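DNA excision repair protein ERCC-6-like (Homo sapiens, PDB 5JNO) works as an ATP-dependent DNA translocase and tension sensor that associates with stretched, catenated DNA until it is resolved in anaphase, and here is represented by its N-terminal TPR region. Local coordinates at residues E21-N25 and G26-E30. Sequence-based numbering, arbitrary orientation.
Sequences EATKN and GDLEE
Ala22 O receives two backbone N-H groups from the turn that ends helix 6-25: Gly26 N at 3.0 Å, the last ordinary helical bond, and, more weakly, Asp27 N at 2.9 Å. The latter, the weak bond from Gly26 N to Thr23 O (3.0 Å) and the positive phi of Gly26 (107°) together make a Schellman motif; glycine accepts this phi readily, having no CB to meet the preceding carbonyl oxygen. Asp27 follows at once as the N-cap of helix 28-41. From CB, 4.0 Å from Ala22 O, its chain runs to a CG placed opposite the backbone N (chi1 -172°), which carries the carboxylate forward over the first turn of the new helix. There OD1 accepts Glu30 N at 3.2 Å; the N-H points nearly straight at the oxygen (163°), yet approaches from above the carboxylate plane. One helix is thus closed and the next capped by consecutive residues. Van der Waals contacts bridge the corner: the Ala22 CB methyl lies 3.6 Å from the carbonyl Asp27 O, and nonpolar contacts join it to Glu30 CG (4.1 Å) and Leu28 CD1 to Thr23 CA (4.2 Å). Thr23 OG1 bonds to Ala19 O in its own helix. The turn lies within TPR 1 and joins helix 6-25 to helix 28-41, which folds back along it, Ala22 and Thr23 packing on Ala31, and Thr23 also on Phe35.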
loop_
_atom_site.group_PDB
_atom_site.type_symbol
_atom_site.label_atom_id
_atom_site.label_comp_id
_atom_site.label_asym_id
_atom_site.label_seq_id
_atom_site.Cartn_x
_atom_site.Cartn_y
_atom_site.Cartn_z
ATOM N N GLU B 21 -10.427 11.773 -7.842
ATOM C CA GLU B 21 -11.275 12.963 -7.838
ATOM C C GLU B 21 -11.421 13.518 -9.243
ATOM O O GLU B 21 -12.535 13.837 -9.667
ATOM C CB GLU B 21 -10.733 14.027 -6.890
ATOM C CG GLU B 21 -11.117 13.759 -5.439
ATOM C CD GLU B 21 -10.092 14.249 -4.410
ATOM O OE1 GLU B 21 -9.225 15.087 -4.745
ATOM O OE2 GLU B 21 -10.159 13.788 -3.249
ATOM N N ALA B 22 -10.301 13.588 -9.964
ATOM C CA ALA B 22 -10.290 13.990 -11.369
ATOM C C ALA B 22 -11.216 13.122 -12.231
ATOM O O ALA B 22 -11.924 13.639 -13.109
ATOM C CB ALA B 22 -8.876 13.970 -11.929
ATOM N N THR B 23 -11.212 11.819 -11.980
ATOM C CA THR B 23 -12.079 10.888 -12.700
ATOM C C THR B 23 -13.535 11.186 -12.364
ATOM O O THR B 23 -14.337 11.342 -13.285
ATOM C CB THR B 23 -11.738 9.407 -12.390
ATOM O OG1 THR B 23 -10.398 9.110 -12.821
ATOM C CG2 THR B 23 -12.709 8.476 -13.110
ATOM N N LYS B 24 -13.853 11.312 -11.067
ATOM C CA LYS B 24 -15.187 11.768 -10.615
ATOM C C LYS B 24 -15.657 13.031 -11.344
ATOM O O LYS B 24 -16.810 13.128 -11.730
ATOM C CB LYS B 24 -15.261 12.033 -9.099
ATOM C CG LYS B 24 -15.799 10.863 -8.286
ATOM C CD LYS B 24 -14.740 9.775 -8.144
ATOM C CE LYS B 24 -15.244 8.522 -7.453
ATOM N NZ LYS B 24 -14.108 7.582 -7.227
ATOM N N ASN B 25 -14.765 13.996 -11.504
ATOM C CA ASN B 25 -15.113 15.246 -12.161
ATOM C C ASN B 25 -15.262 15.143 -13.668
ATOM O O ASN B 25 -15.981 15.922 -14.252
ATOM C CB ASN B 25 -14.108 16.328 -11.779
ATOM C CG ASN B 25 -14.222 16.712 -10.320
ATOM O OD1 ASN B 25 -15.304 16.633 -9.731
ATOM N ND2 ASN B 25 -13.109 17.116 -9.721
ATOM N N GLY B 26 -14.587 14.174 -14.276
ATOM C CA GLY B 26 -14.642 13.946 -15.712
ATOM C C GLY B 26 -13.379 14.359 -16.438
ATOM O O GLY B 26 -13.303 14.182 -17.659
ATOM N N ASP B 27 -12.399 14.910 -15.710
ATOM C CA ASP B 27 -11.119 15.318 -16.304
ATOM C C ASP B 27 -10.197 14.111 -16.370
ATOM O O ASP B 27 -9.356 13.881 -15.500
ATOM C CB ASP B 27 -10.455 16.480 -15.548
ATOM C CG ASP B 27 -9.219 17.035 -16.278
ATOM O OD1 ASP B 27 -8.824 16.500 -17.344
ATOM O OD2 ASP B 27 -8.631 18.014 -15.785
ATOM N N LEU B 28 -10.382 13.352 -17.434
ATOM C CA LEU B 28 -9.624 12.143 -17.686
ATOM C C LEU B 28 -8.158 12.431 -18.047
ATOM O O LEU B 28 -7.260 11.594 -17.810
ATOM C CB LEU B 28 -10.351 11.300 -18.752
ATOM C CG LEU B 28 -11.430 10.325 -18.232
ATOM C CD1 LEU B 28 -12.127 10.771 -16.934
ATOM C CD2 LEU B 28 -12.459 9.973 -19.289
ATOM N N GLU B 29 -7.914 13.624 -18.570
ATOM C CA GLU B 29 -6.563 14.058 -18.923
ATOM C C GLU B 29 -5.682 14.123 -17.704
ATOM O O GLU B 29 -4.559 13.651 -17.740
ATOM C CB GLU B 29 -6.591 15.440 -19.585
ATOM C CG GLU B 29 -5.239 16.125 -19.695
ATOM C CD GLU B 29 -5.297 17.377 -20.560
ATOM O OE1 GLU B 29 -6.129 18.251 -20.236
ATOM O OE2 GLU B 29 -4.519 17.474 -21.544
ATOM N N GLU B 30 -6.208 14.771 -16.670
ATOM C CA GLU B 30 -5.530 14.948 -15.393
ATOM C C GLU B 30 -5.405 13.607 -14.661
ATOM O O GLU B 30 -4.337 13.275 -14.146
ATOM C CB GLU B 30 -6.300 15.955 -14.528
ATOM C CG GLU B 30 -5.689 16.250 -13.148
ATOM C CD GLU B 30 -4.434 17.105 -13.198
ATOM O OE1 GLU B 30 -4.042 17.580 -14.289
ATOM O OE2 GLU B 30 -3.844 17.314 -12.116
#